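Local coordinates for flagellar brake protein YcgR (Klebsiella pneumoniae, PDB 5KEC) that binds the second messenger c-di-GMP and, as the transcriptional activator MrkH, probably switches on type 3 fimbriae genes in biofilm formation, at residues B[15-20]-B[98-103]; B[28-33]-B[65-70]; B[32-37]-B[58-63]; B[74-79]-B[104-109]. All coordinates share one frame; numbering follows the deposited sequence.

Contact 1 of 4, residues B[15-20]-B[98-103]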
# COMPACT_ATOMS: atom_id res chain seq x y z
N GLU B 15 -10.88 -9.06 -22.20
CA GLU B 15 -10.76 -7.61 -22.22
C GLU B 15 -9.47 -7.18 -21.52
O GLU B 15 -8.75 -6.32 -22.00
CB GLU B 15 -11.97 -6.94 -21.57
CG GLU B 15 -11.99 -5.43 -21.77
CD GLU B 15 -13.16 -4.76 -21.09
OE1 GLU B 15 -13.92 -5.47 -20.39
OE2 GLU B 15 -13.33 -3.53 -21.26
N ILE B 16 -9.17 -7.81 -20.38
CA ILE B 16 -7.99 -7.43 -19.61
C ILE B 16 -6.71 -7.66 -20.41
O ILE B 16 -5.83 -6.79 -20.45
CB ILE B 16 -7.92 -8.17 -18.26
CG1 ILE B 16 -8.93 -7.57 -17.28
CG2 ILE B 16 -6.51 -8.07 -17.67
CD1 ILE B 16 -9.35 -8.55 -16.17
N ILE B 17 -6.61 -8.83 -21.04
CA ILE B 17 -5.48 -9.12 -21.90
C ILE B 17 -5.41 -8.08 -23.02
O ILE B 17 -4.36 -7.49 -23.26
CB ILE B 17 -5.55 -10.54 -22.50
CG1 ILE B 17 -5.44 -11.58 -21.39
CG2 ILE B 17 -4.45 -10.75 -23.52
CD1 ILE B 17 -5.60 -13.02 -21.88
N ALA B 18 -6.55 -7.84 -23.67
CA ALA B 18 -6.63 -6.86 -24.75
C ALA B 18 -6.17 -5.47 -24.31
O ALA B 18 -5.50 -4.76 -25.07
CB ALA B 18 -8.05 -6.79 -25.30
N ILE B 19 -6.53 -5.08 -23.08
CA ILE B 19 -6.15 -3.77 -22.56
C ILE B 19 -4.65 -3.68 -22.31
O ILE B 19 -4.01 -2.67 -22.64
CB ILE B 19 -6.92 -3.41 -21.27
CG1 ILE B 19 -8.35 -2.99 -21.61
CG2 ILE B 19 -6.21 -2.30 -20.51
CD1 ILE B 19 -9.29 -2.98 -20.40
N PHE B 20 -4.08 -4.74 -21.74
CA PHE B 20 -2.64 -4.74 -21.49
C PHE B 20 -1.84 -4.66 -22.79
O PHE B 20 -0.88 -3.88 -22.89
CB PHE B 20 -2.22 -5.95 -20.65
CG PHE B 20 -2.25 -5.69 -19.17
CD1 PHE B 20 -3.45 -5.54 -18.50
CD2 PHE B 20 -1.06 -5.56 -18.46
CE1 PHE B 20 -3.47 -5.28 -17.14
CE2 PHE B 20 -1.08 -5.30 -17.10
CZ PHE B 20 -2.28 -5.16 -16.44
N PHE B 98 4.66 -10.62 -13.61
CA PHE B 98 3.52 -10.56 -12.71
C PHE B 98 2.34 -11.27 -13.37
O PHE B 98 2.20 -11.24 -14.59
CB PHE B 98 3.13 -9.10 -12.43
CG PHE B 98 4.14 -8.34 -11.60
CD1 PHE B 98 4.02 -8.30 -10.22
CD2 PHE B 98 5.17 -7.65 -12.20
CE1 PHE B 98 4.94 -7.61 -9.45
CE2 PHE B 98 6.09 -6.96 -11.45
CZ PHE B 98 5.97 -6.93 -10.07
N SER B 99 1.51 -11.92 -12.57
CA SER B 99 0.29 -12.52 -13.11
C SER B 99 -0.63 -11.40 -13.57
O SER B 99 -0.71 -10.36 -12.92
CB SER B 99 -0.42 -13.37 -12.07
OG SER B 99 0.18 -14.66 -11.97
N LEU B 100 -1.31 -11.60 -14.69
CA LEU B 100 -2.28 -10.61 -15.13
C LEU B 100 -3.32 -10.45 -14.05
O LEU B 100 -3.73 -11.42 -13.42
CB LEU B 100 -2.93 -11.02 -16.45
CG LEU B 100 -2.15 -10.72 -17.73
CD1 LEU B 100 -2.85 -11.33 -18.94
CD2 LEU B 100 -1.96 -9.21 -17.92
N PRO B 101 -3.75 -9.20 -13.81
CA PRO B 101 -4.78 -8.96 -12.80
C PRO B 101 -6.09 -9.59 -13.26
O PRO B 101 -6.31 -9.75 -14.46
CB PRO B 101 -4.91 -7.44 -12.80
CG PRO B 101 -4.49 -7.03 -14.18
CD PRO B 101 -3.39 -7.98 -14.54
N GLU B 102 -6.93 -9.96 -12.30
CA GLU B 102 -8.20 -10.59 -12.62
C GLU B 102 -9.30 -9.56 -12.47
O GLU B 102 -10.46 -9.81 -12.78
CB GLU B 102 -8.44 -11.78 -11.70
CG GLU B 102 -7.44 -12.91 -11.89
CD GLU B 102 -7.46 -13.91 -10.75
OE1 GLU B 102 -7.56 -13.48 -9.58
OE2 GLU B 102 -7.37 -15.13 -11.02
N CYS B 103 -8.92 -8.38 -12.00
CA CYS B 103 -9.84 -7.27 -11.89
C CYS B 103 -9.13 -5.94 -12.15
O CYS B 103 -8.04 -5.70 -11.63
CB CYS B 103 -10.52 -7.25 -10.52
SG CYS B 103 -12.06 -6.31 -10.48

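Contact 2 of 4, residues B[28-33]-B[65-70]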
# COMPACT_ATOMS: atom_id res chain seq x y z
N THR B 28 2.27 3.15 -22.62
CA THR B 28 1.61 3.77 -21.47
C THR B 28 2.47 3.66 -20.22
O THR B 28 3.07 2.61 -19.96
CB THR B 28 0.24 3.13 -21.23
OG1 THR B 28 -0.58 3.36 -22.39
CG2 THR B 28 -0.45 3.74 -20.01
N GLU B 29 2.55 4.74 -19.45
CA GLU B 29 3.32 4.71 -18.22
C GLU B 29 2.64 3.79 -17.21
O GLU B 29 1.44 3.90 -16.97
CB GLU B 29 3.46 6.10 -17.61
CG GLU B 29 4.30 7.07 -18.44
CD GLU B 29 3.45 7.97 -19.31
OE1 GLU B 29 2.26 7.67 -19.53
OE2 GLU B 29 4.00 9.00 -19.79
N ILE B 30 3.41 2.88 -16.63
CA ILE B 30 2.87 2.06 -15.55
C ILE B 30 3.55 2.48 -14.26
O ILE B 30 4.78 2.61 -14.19
CB ILE B 30 3.02 0.54 -15.85
CG1 ILE B 30 2.38 -0.30 -14.75
CG2 ILE B 30 4.49 0.15 -16.08
CD1 ILE B 30 2.27 -1.77 -15.11
N GLU B 31 2.74 2.76 -13.24
CA GLU B 31 3.28 3.13 -11.93
C GLU B 31 3.20 1.97 -10.96
O GLU B 31 2.13 1.39 -10.76
CB GLU B 31 2.54 4.34 -11.37
CG GLU B 31 3.21 4.96 -10.16
CD GLU B 31 2.71 6.36 -9.85
OE1 GLU B 31 1.73 6.80 -10.48
OE2 GLU B 31 3.31 7.02 -8.98
N ILE B 32 4.33 1.63 -10.35
CA ILE B 32 4.42 0.51 -9.42
C ILE B 32 4.68 1.03 -8.02
O ILE B 32 5.67 1.73 -7.79
CB ILE B 32 5.59 -0.42 -9.80
CG1 ILE B 32 5.66 -0.60 -11.32
CG2 ILE B 32 5.50 -1.75 -9.06
CD1 ILE B 32 6.87 -1.40 -11.79
N PHE B 33 3.80 0.70 -7.08
CA PHE B 33 3.96 1.12 -5.70
C PHE B 33 4.41 -0.04 -4.83
O PHE B 33 3.88 -1.14 -4.92
CB PHE B 33 2.63 1.65 -5.13
CG PHE B 33 2.08 2.83 -5.86
CD1 PHE B 33 2.53 4.11 -5.57
CD2 PHE B 33 1.10 2.67 -6.82
CE1 PHE B 33 2.02 5.21 -6.24
CE2 PHE B 33 0.58 3.77 -7.49
CZ PHE B 33 1.04 5.04 -7.20
N ILE B 65 1.09 -6.50 -5.44
CA ILE B 65 1.65 -5.17 -5.63
C ILE B 65 0.64 -4.24 -6.30
O ILE B 65 -0.09 -4.65 -7.20
CB ILE B 65 2.95 -5.23 -6.48
CG1 ILE B 65 3.91 -6.28 -5.91
CG2 ILE B 65 3.62 -3.87 -6.54
CD1 ILE B 65 4.30 -6.03 -4.47
N ARG B 66 0.58 -2.99 -5.85
CA ARG B 66 -0.32 -2.01 -6.44
C ARG B 66 0.26 -1.39 -7.71
O ARG B 66 1.41 -0.95 -7.74
CB ARG B 66 -0.65 -0.91 -5.42
CG ARG B 66 -1.99 -1.09 -4.72
CD ARG B 66 -3.14 -0.58 -5.57
NE ARG B 66 -3.61 0.73 -5.12
CZ ARG B 66 -4.42 0.90 -4.08
NH1 ARG B 66 -4.84 -0.16 -3.39
NH2 ARG B 66 -4.80 2.12 -3.72
N PHE B 67 -0.55 -1.36 -8.77
CA PHE B 67 -0.16 -0.74 -10.02
C PHE B 67 -1.15 0.32 -10.46
O PHE B 67 -2.33 0.30 -10.08
CB PHE B 67 -0.07 -1.78 -11.14
CG PHE B 67 1.01 -2.79 -10.95
CD1 PHE B 67 2.22 -2.67 -11.61
CD2 PHE B 67 0.82 -3.88 -10.11
CE1 PHE B 67 3.22 -3.61 -11.44
CE2 PHE B 67 1.81 -4.82 -9.94
CZ PHE B 67 3.01 -4.68 -10.60
N LEU B 68 -0.66 1.24 -11.28
CA LEU B 68 -1.49 2.23 -11.94
C LEU B 68 -1.01 2.37 -13.38
O LEU B 68 0.13 2.75 -13.64
CB LEU B 68 -1.38 3.57 -11.21
CG LEU B 68 -2.59 4.48 -11.15
CD1 LEU B 68 -3.81 3.74 -10.63
CD2 LEU B 68 -2.28 5.68 -10.27
N LEU B 69 -1.87 2.03 -14.33
CA LEU B 69 -1.59 2.30 -15.74
C LEU B 69 -2.19 3.64 -16.09
O LEU B 69 -3.41 3.82 -16.00
CB LEU B 69 -2.19 1.21 -16.63
CG LEU B 69 -1.32 -0.02 -16.86
CD1 LEU B 69 -2.16 -1.11 -17.52
CD2 LEU B 69 -0.10 0.33 -17.72
N HIS B 70 -1.33 4.59 -16.46
CA HIS B 70 -1.79 5.94 -16.76
C HIS B 70 -2.25 6.03 -18.21
O HIS B 70 -1.60 6.67 -19.04
CB HIS B 70 -0.69 6.96 -16.46
CG HIS B 70 -0.27 6.98 -15.02
ND1 HIS B 70 -0.81 7.86 -14.10
CD2 HIS B 70 0.64 6.24 -14.34
CE1 HIS B 70 -0.26 7.65 -12.92
NE2 HIS B 70 0.63 6.68 -13.04
O HOH W 1 2.03 -2.16 -3.30

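Contact 3 of 4, residues B[32-37]-B[58-63]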
# COMPACT_ATOMS: atom_id res chain seq x y z
N ILE B 32 4.33 1.63 -10.35
CA ILE B 32 4.42 0.51 -9.42
C ILE B 32 4.68 1.03 -8.02
O ILE B 32 5.67 1.73 -7.79
CB ILE B 32 5.59 -0.42 -9.80
CG1 ILE B 32 5.66 -0.60 -11.32
CG2 ILE B 32 5.50 -1.75 -9.06
CD1 ILE B 32 6.87 -1.40 -11.79
N PHE B 33 3.80 0.70 -7.08
CA PHE B 33 3.96 1.12 -5.70
C PHE B 33 4.41 -0.04 -4.83
O PHE B 33 3.88 -1.14 -4.92
CB PHE B 33 2.63 1.65 -5.13
CG PHE B 33 2.08 2.83 -5.86
CD1 PHE B 33 2.53 4.11 -5.57
CD2 PHE B 33 1.10 2.67 -6.82
CE1 PHE B 33 2.02 5.21 -6.24
CE2 PHE B 33 0.58 3.77 -7.49
CZ PHE B 33 1.04 5.04 -7.20
N PHE B 34 5.41 0.21 -3.99
CA PHE B 34 5.74 -0.73 -2.92
C PHE B 34 6.34 0.03 -1.74
O PHE B 34 7.29 0.79 -1.90
CB PHE B 34 6.68 -1.84 -3.39
CG PHE B 34 7.75 -1.38 -4.33
CD1 PHE B 34 9.03 -1.12 -3.88
CD2 PHE B 34 7.49 -1.22 -5.68
CE1 PHE B 34 10.02 -0.70 -4.74
CE2 PHE B 34 8.47 -0.80 -6.55
CZ PHE B 34 9.74 -0.54 -6.07
N ASN B 35 5.75 -0.18 -0.57
CA ASN B 35 6.22 0.47 0.64
C ASN B 35 6.22 2.00 0.52
O ASN B 35 5.17 2.63 0.44
CB ASN B 35 7.62 -0.05 1.00
CG ASN B 35 7.69 -1.57 1.02
OD1 ASN B 35 6.73 -2.24 1.40
ND2 ASN B 35 8.83 -2.11 0.60
N ASN B 36 7.42 2.57 0.48
CA ASN B 36 7.59 4.02 0.44
C ASN B 36 7.72 4.53 -0.99
O ASN B 36 7.62 5.73 -1.25
CB ASN B 36 8.87 4.38 1.19
CG ASN B 36 8.66 5.47 2.20
OD1 ASN B 36 7.56 5.62 2.74
ND2 ASN B 36 9.71 6.24 2.48
N THR B 37 7.94 3.59 -1.90
CA THR B 37 8.47 3.92 -3.22
C THR B 37 7.46 3.79 -4.34
O THR B 37 6.54 2.97 -4.30
CB THR B 37 9.69 3.02 -3.53
OG1 THR B 37 10.65 3.13 -2.47
CG2 THR B 37 10.34 3.42 -4.85
N LYS B 58 14.57 -3.55 -6.19
CA LYS B 58 14.06 -4.78 -5.60
C LYS B 58 12.60 -4.57 -5.20
O LYS B 58 12.27 -3.60 -4.52
CB LYS B 58 14.88 -5.20 -4.38
CG LYS B 58 16.27 -5.76 -4.68
CD LYS B 58 17.25 -4.66 -5.07
CE LYS B 58 18.69 -5.07 -4.76
NZ LYS B 58 19.06 -6.37 -5.39
N ILE B 59 11.74 -5.48 -5.63
CA ILE B 59 10.32 -5.40 -5.32
C ILE B 59 9.91 -6.63 -4.52
O ILE B 59 10.15 -7.75 -4.95
CB ILE B 59 9.47 -5.32 -6.60
CG1 ILE B 59 9.96 -4.17 -7.48
CG2 ILE B 59 8.00 -5.15 -6.27
CD1 ILE B 59 9.37 -4.19 -8.88
N PRO B 60 9.28 -6.41 -3.36
CA PRO B 60 8.85 -7.52 -2.49
C PRO B 60 8.06 -8.58 -3.24
O PRO B 60 7.24 -8.24 -4.10
CB PRO B 60 7.96 -6.83 -1.44
CG PRO B 60 7.65 -5.47 -2.01
CD PRO B 60 8.84 -5.11 -2.84
N SER B 61 8.31 -9.84 -2.93
CA SER B 61 7.62 -10.95 -3.59
C SER B 61 6.59 -11.57 -2.66
O SER B 61 6.44 -11.16 -1.51
CB SER B 61 8.63 -12.00 -4.05
OG SER B 61 8.00 -13.03 -4.79
N GLY B 62 5.86 -12.56 -3.17
CA GLY B 62 4.86 -13.26 -2.40
C GLY B 62 3.82 -12.33 -1.81
O GLY B 62 3.23 -12.61 -0.76
N HIS B 63 3.60 -11.21 -2.49
CA HIS B 63 2.66 -10.20 -2.02
C HIS B 63 2.07 -9.45 -3.21
O HIS B 63 2.77 -9.19 -4.20
CB HIS B 63 3.39 -9.23 -1.08
CG HIS B 63 2.50 -8.17 -0.50
ND1 HIS B 63 1.37 -8.46 0.23
CD2 HIS B 63 2.58 -6.82 -0.54
CE1 HIS B 63 0.80 -7.34 0.62
NE2 HIS B 63 1.51 -6.32 0.16

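Contact 4 of 4, residues B[74-79]-B[104-109]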
# COMPACT_ATOMS: atom_id res chain seq x y z
N GLY B 74 -8.09 6.93 -18.72
CA GLY B 74 -8.14 7.12 -17.28
C GLY B 74 -7.14 6.22 -16.60
O GLY B 74 -6.56 5.34 -17.24
N LYS B 75 -6.92 6.43 -15.31
CA LYS B 75 -6.01 5.58 -14.56
C LYS B 75 -6.64 4.20 -14.40
O LYS B 75 -7.79 4.08 -13.97
CB LYS B 75 -5.71 6.18 -13.18
CG LYS B 75 -5.36 7.66 -13.19
CD LYS B 75 -4.10 7.94 -13.98
CE LYS B 75 -3.77 9.43 -13.99
NZ LYS B 75 -2.73 9.76 -15.01
N ILE B 76 -5.90 3.16 -14.76
CA ILE B 76 -6.37 1.79 -14.55
C ILE B 76 -5.63 1.20 -13.37
O ILE B 76 -4.43 0.89 -13.47
CB ILE B 76 -6.12 0.91 -15.79
CG1 ILE B 76 -6.61 1.63 -17.06
CG2 ILE B 76 -6.80 -0.44 -15.62
CD1 ILE B 76 -6.25 0.90 -18.33
N GLU B 77 -6.32 1.04 -12.25
CA GLU B 77 -5.66 0.48 -11.07
C GLU B 77 -5.97 -1.00 -10.87
O GLU B 77 -7.06 -1.49 -11.18
CB GLU B 77 -5.98 1.29 -9.82
CG GLU B 77 -7.40 1.20 -9.32
CD GLU B 77 -7.62 2.07 -8.10
OE1 GLU B 77 -7.65 3.31 -8.25
OE2 GLU B 77 -7.74 1.52 -6.98
N PHE B 78 -4.97 -1.71 -10.36
CA PHE B 78 -5.10 -3.14 -10.14
C PHE B 78 -3.97 -3.61 -9.23
O PHE B 78 -3.03 -2.86 -8.96
CB PHE B 78 -5.04 -3.89 -11.48
CG PHE B 78 -3.77 -3.67 -12.24
CD1 PHE B 78 -2.74 -4.60 -12.17
CD2 PHE B 78 -3.60 -2.54 -13.03
CE1 PHE B 78 -1.56 -4.40 -12.88
CE2 PHE B 78 -2.43 -2.34 -13.74
CZ PHE B 78 -1.41 -3.28 -13.67
N ASN B 79 -4.09 -4.83 -8.74
CA ASN B 79 -3.05 -5.45 -7.95
C ASN B 79 -2.59 -6.69 -8.68
O ASN B 79 -3.36 -7.29 -9.41
CB ASN B 79 -3.56 -5.81 -6.56
CG ASN B 79 -3.96 -4.59 -5.75
OD1 ASN B 79 -3.15 -4.02 -5.04
ND2 ASN B 79 -5.23 -4.19 -5.87
N LEU B 104 -9.75 -5.10 -12.96
CA LEU B 104 -9.24 -3.77 -13.23
C LEU B 104 -10.30 -2.77 -12.83
O LEU B 104 -11.49 -3.00 -13.03
CB LEU B 104 -8.93 -3.58 -14.72
CG LEU B 104 -7.84 -4.44 -15.35
CD1 LEU B 104 -7.78 -4.19 -16.84
CD2 LEU B 104 -6.50 -4.15 -14.69
N GLN B 105 -9.87 -1.65 -12.27
CA GLN B 105 -10.78 -0.54 -12.01
C GLN B 105 -10.26 0.75 -12.64
O GLN B 105 -9.18 1.23 -12.31
CB GLN B 105 -11.01 -0.36 -10.51
CG GLN B 105 -11.88 0.83 -10.17
CD GLN B 105 -12.35 0.81 -8.73
OE1 GLN B 105 -12.78 -0.23 -8.23
NE2 GLN B 105 -12.26 1.95 -8.06
N VAL B 106 -11.05 1.29 -13.56
CA VAL B 106 -10.69 2.54 -14.21
C VAL B 106 -11.14 3.69 -13.33
O VAL B 106 -12.34 3.90 -13.12
CB VAL B 106 -11.34 2.66 -15.59
CG1 VAL B 106 -10.91 3.97 -16.26
CG2 VAL B 106 -10.96 1.47 -16.46
N VAL B 107 -10.17 4.43 -12.81
CA VAL B 107 -10.45 5.58 -11.97
C VAL B 107 -9.89 6.84 -12.63
O VAL B 107 -8.92 6.78 -13.39
CB VAL B 107 -9.83 5.42 -10.58
CG1 VAL B 107 -10.56 4.35 -9.79
CG2 VAL B 107 -8.35 5.08 -10.70
N GLN B 108 -10.52 7.97 -12.35
CA GLN B 108 -10.04 9.24 -12.87
C GLN B 108 -9.16 9.90 -11.82
O GLN B 108 -8.41 10.83 -12.10
CB GLN B 108 -11.23 10.13 -13.25
CG GLN B 108 -12.46 9.90 -12.38
CD GLN B 108 -13.75 10.25 -13.08
OE1 GLN B 108 -13.79 10.42 -14.30
NE2 GLN B 108 -14.83 10.36 -12.31
N ARG B 109 -9.26 9.38 -10.60
CA ARG B 109 -8.52 9.91 -9.47
C ARG B 109 -7.27 9.08 -9.17
O ARG B 109 -7.29 7.85 -9.25
CB ARG B 109 -9.43 9.96 -8.24
CG ARG B 109 -8.73 10.33 -6.95
CD ARG B 109 -9.64 10.09 -5.75
NE ARG B 109 -8.92 10.21 -4.49
CZ ARG B 109 -9.23 9.55 -3.39
NH1 ARG B 109 -10.25 8.70 -3.40
NH2 ARG B 109 -8.53 9.72 -2.28

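Contact 1 of 4, residues B[15-20]-B[98-103]
The ring of F20 carries L100 on one face: methyl CD2 sits 3.8 Å from the centroid of the F20 ring and 14° off its normal, a CH-pi contact displaced toward the CG side. Further out on the same ring, P101 approaches obliquely, its CD lying 3.6 Å from F20 CZ with CG close to CE1, while F78 meets F20 edge-to-face and F51 adds a tilted ring. The chi1 of F20 (-91°) is pulled away from the usual staggered value, and it carries the ring out from helix 13-25 to where L100 and P101 can both reach it. The other methyl of L100 is used too: CD1 rests 3.6 Å from I17 CG1, the two side chains crossing at nearly a right angle. One turn of helix before F20, I16 runs past P101 in the opposite sense; its CG2, anti to the backbone N, comes 3.6 Å from P101 O and 4.2 Å from P101 CG. At the end of I16, CD1 lies 3.8 Å from E102 O. I16, I17 and F20 thus present one side of the helix to the irregular chain that joins strand 94-99 to strand 104-107. Every side-chain pair here is carbon against carbon, and the polar atoms that I16 approaches are backbone carbonyls; between these segments the helix meets the loop by hydrophobic packing and van der Waals contact alone.

Contact 2 of 4, residues B[28-33]-B[65-70]
E31 and L68 face each other as an antiparallel hydrogen-bonded pair, E31 N to L68 O at 2.6 Å and L68 N to E31 O at 2.8 Å, and the two strands run 162° apart with I30-L69 and I32-F67 as non-hydrogen-bonded pairs on either side. On the face of I30, I32, F67 and L69 everything is apolar. I30, its CG1 anti to the backbone N, points CD1 at F67 CD1, 3.6 Å away, and its CB packs on L69 CD2. Next to it I32 lies alongside F67, pointing the same way, with CG2 3.8 Å from CE1 of that ring. The other face is mixed. F33 has R66 O and L68 CB at its ring edge, and R110 and D112 to R114 pack on it; H70, near the end of its strand, turns its ring toward E31 and gives NE2-H to OE1 at 2.8 Å. The acceptor lies almost in the imidazole plane, yet the bond is bent (139°) and meets OE1 on its anti side, 23° out of the carboxylate plane. K75 NZ binds H70 ND1, while E31 OE2 takes S38 OG and a salt bridge from R110, whose guanidinium would favour an ionised E31. A water bridges F33 O and R66 N. This ladder of the YcgR-like domain's antiparallel sheet sets E31 beside H70 and R110, which bind c-di-GMP in a structure of this protein; no nucleotide is bound here.

Contact 3 of 4, residues B[32-37]-B[58-63]
F34 supplies nearly all of the apolar contact, with I59 and P60 as its partners. I59 lies over one face of the F34 ring: CG1 is 4.1 Å from the ring centroid and 24° off the normal, a CH-pi contact shifted toward the CE2-CZ side, where I59 CG1 to F34 CE2 is 3.8 Å. The two side chains cross at about a right angle, and I59 CG2 extends the cover to F34 CD2. P60 also crosses F34 nearly at right angles, CD 4.0 Å from F34 CB and oblique to the ring. A chi1 of 40° sets the ring of F34 between its own backbone N and carbonyl carbon, which turns it toward the 58-63 loop. The polar part is slight: K58 O sits 3.7 Å from F34 CE1, in van der Waals contact. Backbone bonds act within the hairpin instead, where F34 N to T37 O (3.0 Å) and T37 N to F34 O (2.9 Å) close a type II' turn with N35 and N36 at its corners. That turn links strand 29-34 to strand 37-46, and the loop packed on it leads from strand 50-55 into strand 64-71; Y96 OH of strand 94-99 hydrogen-bonds I59 N, while N36 O has a weak bond from R114.

Contact 4 of 4, residues B[74-79]-B[104-109]
E77 and Q105 lie side by side and point the same way, the carboxylate and amide planes only 19° apart, with E77 CG 4.1 Å from Q105 CB. CG of E77 sits between its backbone N and carbonyl carbon (chi1 69°), and the chain then runs extended across V107, which it meets at about a right angle. There OE1 presses on V107 CG2 at 3.1 Å, a close approach of oxygen to methyl without a bond, while OE2 makes its salt bridge to R111. K75, on the same side, turns away: its CB stays 3.8 Å from V107 CG2, but its NZ is taken by H70. R111 and H70 both contact c-di-GMP in a structure of this protein, as does R109, consistent with this face bordering the nucleotide site. The ladder beneath is antiparallel, the strands 150° apart, and it pairs the first part of strand 74-87 with the short strand 104-107 in the sheet of the YcgR-like domain. E77 N reaches Q105 O, and Q105 N returns to E77 O; at the K75-V107 pair the V107 N to K75 O bond is sound at 2.7 Å, whereas K75 N to V107 O is weak and bent. On the face of I76 and V106, I76 crosses L104 at a slant, CG2 of I76 being 3.8 Å from L104 CD2. That methyl also touches F78 CB at 3.5 Å, L104 and F78 running side by side, and I16, I19 and F20 of helix 13-25 close over L104.

Contacts 2 and 4 are ladders of one antiparallel sheet and adjoin through strands 64-71 and 74-87, where L69 O probably bonds I76 N; contacts 1 and 3 pack a helix and a hairpin turn on loops, without hydrogen bonds between their segments. Contact 2 is the most buried, the other three only partly so. The apolar faces of contacts 2 and 4 turn toward contact 1: F98 and F20 meet F67 and F78, and I16 reaches L104. The faces of E31 and E77 lie beside residues that bind c-di-GMP in another structure of the protein. Contact 3 shares I32 and F33 with contact 2 and touches it through I65, but stays clear of contacts 1 and 4.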